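HPV18 E7 (Human papillomavirus type 18, PDB 6IWD) probably drives quiescent host cells into S phase for viral genome replication; this chain is its zinc-binding C-terminal domain. Local coordinates at residues 9-14 / 34-39. Numbering follows the deposited sequence.
Sequences HTMLCM and RAFQQL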
loop_
_atom_site.group_PDB
_atom_site.type_symbol
_atom_site.label_atom_id
_atom_site.label_comp_id
_atom_site.label_asym_id
_atom_site.label_seq_id
_atom_site.Cartn_x
_atom_site.Cartn_y
_atom_site.Cartn_z
ATOM N N HIS B 9 4.296 -1.408 16.149
ATOM C CA HIS B 9 3.573 -2.637 15.855
ATOM C C HIS B 9 4.567 -3.723 15.480
ATOM O O HIS B 9 5.634 -3.441 14.927
ATOM C CB HIS B 9 2.571 -2.450 14.711
ATOM C CG HIS B 9 1.753 -1.205 14.825
ATOM N ND1 HIS B 9 0.624 -1.128 15.612
ATOM C CD2 HIS B 9 1.895 0.013 14.248
ATOM C CE1 HIS B 9 0.112 0.087 15.523
ATOM N NE2 HIS B 9 0.863 0.799 14.702
ATOM N N THR B 10 4.218 -4.971 15.777
ATOM C CA THR B 10 5.039 -6.104 15.374
ATOM C C THR B 10 4.285 -6.936 14.347
ATOM O O THR B 10 3.114 -7.267 14.550
ATOM C CB THR B 10 5.437 -6.974 16.570
ATOM O OG1 THR B 10 6.169 -6.181 17.507
ATOM C CG2 THR B 10 6.331 -8.129 16.110
ATOM N N MET B 11 4.954 -7.255 13.245
ATOM C CA MET B 11 4.407 -8.109 12.198
ATOM C C MET B 11 5.145 -9.440 12.217
ATOM O O MET B 11 6.360 -9.481 11.999
ATOM C CB MET B 11 4.547 -7.456 10.825
ATOM C CG MET B 11 3.761 -6.173 10.650
ATOM S SD MET B 11 2.019 -6.479 10.306
ATOM C CE MET B 11 2.140 -7.565 8.886
ATOM N N LEU B 12 4.414 -10.524 12.466
ATOM C CA LEU B 12 4.954 -11.875 12.350
ATOM C C LEU B 12 4.614 -12.444 10.981
ATOM O O LEU B 12 3.464 -12.379 10.544
ATOM C CB LEU B 12 4.400 -12.790 13.443
ATOM C CG LEU B 12 4.926 -12.498 14.848
ATOM C CD1 LEU B 12 3.895 -12.896 15.898
ATOM C CD2 LEU B 12 6.236 -13.250 15.053
ATOM N N CYS B 13 5.617 -12.975 10.298
ATOM C CA CYS B 13 5.395 -13.589 8.999
ATOM C C CYS B 13 6.377 -14.741 8.850
ATOM O O CYS B 13 7.203 -14.994 9.732
ATOM C CB CYS B 13 5.531 -12.559 7.868
ATOM S SG CYS B 13 7.141 -11.672 7.785
ATOM N N MET B 14 6.278 -15.440 7.725
ATOM C CA MET B 14 7.122 -16.584 7.422
ATOM C C MET B 14 8.050 -16.240 6.261
ATOM O O MET B 14 7.634 -15.590 5.297
ATOM C CB MET B 14 6.261 -17.804 7.072
ATOM C CG MET B 14 7.017 -19.127 6.970
ATOM S SD MET B 14 6.039 -20.492 6.256
ATOM C CE MET B 14 5.718 -19.827 4.614
ATOM N N ARG B 34 -2.302 -0.840 8.046
ATOM C CA ARG B 34 -3.270 -1.637 7.287
ATOM C C ARG B 34 -2.784 -1.866 5.863
ATOM O O ARG B 34 -2.897 -2.978 5.329
ATOM C CB ARG B 34 -4.634 -0.940 7.262
ATOM C CG ARG B 34 -5.758 -1.831 6.759
ATOM C CD ARG B 34 -6.097 -2.857 7.812
ATOM N NE ARG B 34 -6.839 -2.227 8.896
ATOM C CZ ARG B 34 -6.815 -2.616 10.169
ATOM N NH1 ARG B 34 -6.052 -3.627 10.568
ATOM N NH2 ARG B 34 -7.538 -1.954 11.050
ATOM N N ALA B 35 -2.237 -0.818 5.236
ATOM C CA ALA B 35 -1.729 -0.952 3.874
ATOM C C ALA B 35 -0.609 -1.983 3.798
ATOM O O ALA B 35 -0.522 -2.750 2.831
ATOM C CB ALA B 35 -1.252 0.410 3.368
ATOM N N PHE B 36 0.267 -2.000 4.808
ATOM C CA PHE B 36 1.356 -2.968 4.885
ATOM C C PHE B 36 0.821 -4.388 5.068
ATOM O O PHE B 36 1.269 -5.322 4.390
ATOM C CB PHE B 36 2.282 -2.560 6.037
ATOM C CG PHE B 36 3.552 -3.376 6.161
ATOM C CD1 PHE B 36 4.256 -3.797 5.047
ATOM C CD2 PHE B 36 4.077 -3.648 7.418
ATOM C CE1 PHE B 36 5.439 -4.538 5.187
ATOM C CE2 PHE B 36 5.259 -4.373 7.562
ATOM C CZ PHE B 36 5.939 -4.812 6.450
ATOM N N GLN B 37 -0.145 -4.567 5.979
ATOM C CA GLN B 37 -0.825 -5.857 6.130
ATOM C C GLN B 37 -1.402 -6.337 4.796
ATOM O O GLN B 37 -1.222 -7.494 4.407
ATOM C CB GLN B 37 -1.924 -5.735 7.198
ATOM C CG GLN B 37 -1.395 -5.553 8.618
ATOM C CD GLN B 37 -2.484 -5.181 9.623
ATOM O OE1 GLN B 37 -3.515 -4.600 9.265
ATOM N NE2 GLN B 37 -2.254 -5.517 10.893
ATOM N N GLN B 38 -2.068 -5.439 4.060
ATOM C CA GLN B 38 -2.670 -5.823 2.784
ATOM C C GLN B 38 -1.622 -6.320 1.783
ATOM O O GLN B 38 -1.910 -7.222 0.983
ATOM C CB GLN B 38 -3.464 -4.636 2.214
ATOM C CG GLN B 38 -4.182 -4.919 0.889
ATOM C CD GLN B 38 -5.177 -6.074 0.995
ATOM O OE1 GLN B 38 -6.026 -6.088 1.873
ATOM N NE2 GLN B 38 -5.065 -7.045 0.097
ATOM N N LEU B 39 -0.398 -5.779 1.834
ATOM C CA LEU B 39 0.638 -6.233 0.902
ATOM C C LEU B 39 0.975 -7.706 1.114
ATOM O O LEU B 39 1.256 -8.423 0.148
ATOM C CB LEU B 39 1.894 -5.363 1.035
ATOM C CG LEU B 39 1.703 -3.904 0.617
ATOM C CD1 LEU B 39 3.030 -3.115 0.623
ATOM C CD2 LEU B 39 1.043 -3.837 -0.750
#
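Met11 leaves the strand with CG turned away from its own carbonyl carbon (chi1 -64°), then bends at both chi2 and chi3. The chain therefore folds over, and CG, SD and CE each meet helix 34-39. Phe36 starts the other way, with CG anti to the backbone N (chi1 -174°), which sends its ring toward the strand. The two side chains slide past each other in opposite directions. Met11 CG comes obliquely to the ring and lies 3.9 Å from Phe36 CE2 and 4.1 Å from Phe36 CD2. The sulfur makes a looser Met-aromatic contact: Met11 SD is 5.4 Å from the centroid of the Phe36 ring, 49° off the ring normal.

Gln37 meets the far part of the methionine. Its side chain crosses that of Met11 at about a right angle, and Gln37 CG touches Met11 SD at 3.9 Å and Met11 CE at 4.1 Å. The touch is mainly through the aliphatic CG of the glutamine. Its amide is held by polar partners. Arg34 NH1 donates to Gln37 OE1 at 3.0 Å, in the carbonyl plane and on a lone pair, one helical turn back. Gln37 NE2 is hydrogen-bonded to a polar side chain of another protein, and Arg34 NH1 also forms a salt bridge with an acidic side chain of that protein.

No hydrogen bond joins the two segments; the contact is buried and largely apolar. Met11 also touches Leu33 and Phe40, and the Phe36 ring meets Phe40 edge-to-face. Phe36 further packs on Leu39 of the second subunit. This packs the helix onto the beta hairpin of the E7 C-terminal domain, whose zinc is held by Cys15, Cys18, Cys48 and Cys51. Helix 30-41 thus lies against strand 7-14, which pairs antiparallel with strand 21-28.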